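PDB 4APM: apical membrane antigen 1 from Babesia divergens, which probably acts at the moving junction during invasion of host cells by the parasite, and binds calcium. Local coordinates for residues A127-Y132 / E157-L162. Sequence-based numbering, arbitrary orientation.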
loop_
_atom_site.group_PDB
_atom_site.type_symbol
_atom_site.label_atom_id
_atom_site.label_comp_id
_atom_site.label_asym_id
_atom_site.label_seq_id
_atom_site.Cartn_x
_atom_site.Cartn_y
_atom_site.Cartn_z
ATOM N N ALA A 127 12.882 -7.830 5.233
ATOM C CA ALA A 127 12.645 -8.744 6.357
ATOM C C ALA A 127 13.806 -8.719 7.371
ATOM O O ALA A 127 13.590 -8.654 8.567
ATOM C CB ALA A 127 12.386 -10.156 5.865
ATOM N N ASN A 128 15.040 -8.683 6.888
ATOM C CA ASN A 128 16.155 -8.634 7.802
ATOM C C ASN A 128 16.108 -7.372 8.686
ATOM O O ASN A 128 16.363 -7.433 9.897
ATOM C CB ASN A 128 17.489 -8.729 7.049
ATOM C CG ASN A 128 17.712 -10.082 6.451
ATOM O OD1 ASN A 128 16.921 -11.027 6.683
ATOM N ND2 ASN A 128 18.805 -10.213 5.657
ATOM N N CYS A 129 15.765 -6.248 8.065
ATOM C CA CYS A 129 15.706 -4.987 8.742
ATOM C C CYS A 129 14.626 -5.027 9.846
ATOM O O CYS A 129 14.853 -4.577 10.974
ATOM C CB CYS A 129 15.473 -3.857 7.715
ATOM S SG CYS A 129 15.632 -2.179 8.381
ATOM N N ALA A 130 13.505 -5.670 9.543
ATOM C CA ALA A 130 12.377 -5.780 10.493
ATOM C C ALA A 130 12.765 -6.653 11.681
ATOM O O ALA A 130 12.480 -6.312 12.822
ATOM C CB ALA A 130 11.145 -6.361 9.802
ATOM N N GLU A 131 13.424 -7.770 11.394
ATOM C CA GLU A 131 13.880 -8.696 12.437
ATOM C C GLU A 131 14.957 -8.012 13.286
ATOM O O GLU A 131 14.989 -8.124 14.504
ATOM C CB GLU A 131 14.432 -9.976 11.787
ATOM C CG GLU A 131 14.815 -11.088 12.773
ATOM C CD GLU A 131 15.242 -12.364 12.070
ATOM O OE1 GLU A 131 15.041 -12.461 10.847
ATOM O OE2 GLU A 131 15.775 -13.276 12.734
ATOM N N TYR A 132 15.779 -7.208 12.646
ATOM C CA TYR A 132 16.808 -6.523 13.375
ATOM C C TYR A 132 16.180 -5.495 14.339
ATOM O O TYR A 132 16.580 -5.393 15.500
ATOM C CB TYR A 132 17.766 -5.862 12.387
ATOM C CG TYR A 132 18.840 -5.044 13.046
ATOM C CD1 TYR A 132 19.855 -5.658 13.771
ATOM C CD2 TYR A 132 18.867 -3.664 12.907
ATOM C CE1 TYR A 132 20.852 -4.910 14.374
ATOM C CE2 TYR A 132 19.855 -2.912 13.496
ATOM C CZ TYR A 132 20.861 -3.548 14.217
ATOM O OH TYR A 132 21.858 -2.807 14.819
ATOM N N GLU A 157 20.644 0.591 0.275
ATOM C CA GLU A 157 20.669 -0.663 1.052
ATOM C C GLU A 157 21.089 -0.482 2.502
ATOM O O GLU A 157 22.030 -1.112 2.967
ATOM C CB GLU A 157 21.526 -1.710 0.360
ATOM C CG GLU A 157 20.964 -2.168 -0.978
ATOM C CD GLU A 157 21.879 -3.141 -1.703
ATOM O OE1 GLU A 157 23.045 -3.293 -1.295
ATOM O OE2 GLU A 157 21.437 -3.758 -2.688
ATOM N N MET A 158 20.366 0.380 3.211
ATOM C CA MET A 158 20.679 0.727 4.568
ATOM C C MET A 158 19.414 0.610 5.394
ATOM O O MET A 158 18.322 0.980 4.936
ATOM C CB MET A 158 21.210 2.159 4.648
ATOM C CG MET A 158 22.586 2.372 4.002
ATOM S SD MET A 158 23.951 1.558 4.885
ATOM C CE MET A 158 23.984 2.449 6.435
ATOM N N CYS A 159 19.577 0.068 6.600
ATOM C CA CYS A 159 18.506 -0.185 7.525
ATOM C C CYS A 159 18.560 0.862 8.643
ATOM O O CYS A 159 19.529 0.919 9.382
ATOM C CB CYS A 159 18.664 -1.608 8.104
ATOM S SG CYS A 159 17.456 -2.084 9.376
ATOM N N HIS A 160 17.511 1.673 8.762
ATOM C CA HIS A 160 17.429 2.685 9.805
ATOM C C HIS A 160 16.456 2.309 10.895
ATOM O O HIS A 160 15.298 1.953 10.640
ATOM C CB HIS A 160 17.019 4.030 9.215
ATOM C CG HIS A 160 17.925 4.518 8.121
ATOM N ND1 HIS A 160 18.887 5.438 8.333
ATOM C CD2 HIS A 160 18.011 4.156 6.780
ATOM C CE1 HIS A 160 19.545 5.664 7.180
ATOM N NE2 HIS A 160 19.004 4.877 6.231
ATOM N N ILE A 161 16.891 2.442 12.134
ATOM C CA ILE A 161 15.974 2.306 13.236
ATOM C C ILE A 161 15.581 3.699 13.695
ATOM O O ILE A 161 16.435 4.580 13.846
ATOM C CB ILE A 161 16.593 1.475 14.387
ATOM C CG1 ILE A 161 17.224 0.188 13.830
ATOM C CG2 ILE A 161 15.559 1.177 15.466
ATOM C CD1 ILE A 161 16.270 -0.756 13.121
ATOM N N LEU A 162 14.281 3.905 13.850
ATOM C CA LEU A 162 13.757 5.169 14.293
ATOM C C LEU A 162 13.755 5.170 15.802
ATOM O O LEU A 162 13.621 4.111 16.419
ATOM C CB LEU A 162 12.349 5.398 13.723
ATOM C CG LEU A 162 12.354 5.466 12.191
ATOM C CD1 LEU A 162 11.051 5.977 11.600
ATOM C CD2 LEU A 162 13.499 6.336 11.725
#
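C129 and C159 are joined by a disulfide, with SG of C129 2.1 Å from SG of C159. The S-S torsion is 88°, close to the relaxed right angle. Both cysteines hold SG anti to the backbone N, which brings the two sulfurs together between the segments. The CA atoms of C129 and C159 are 5.7 Å apart.

Y132 lies one helical turn after C129 and points the same way. CD2 of Y132 packs 4.1 Å from SG of C159, and the sulfur approaches the ring obliquely. CD2 of Y132 also lies 3.9 Å from CD1 of I161. CE2 of Y132 is 4.1 Å from CG1 of I161. I161 is two residues beyond C159, so both side chains leave the same face of the strand. The I161 side chain lies aslant to the tyrosine ring.

The contact ties helix 125-134 to strand 158-161 of a five-stranded antiparallel sheet. A helix packed on an antiparallel sheet and tied to it by a disulfide is consistent with the PAN-type fold of this family. The axes of the segments 127-132 and 158-161 come within 8.8 Å. Their directions differ by 29°.

Further out, L116 of helix 113-118 and V111 of strand 111-112 pack against both Y132 and C159. F150 of strand 150-153 touches C129. The Y132 hydroxyl is hydrogen-bonded to the carbonyl O of L108, which anchors the far end of the ring. S109 OG takes part in a hydrogen bond with the backbone N of I161. The bound calcium ion is about 13 Å from the side chain of Y132.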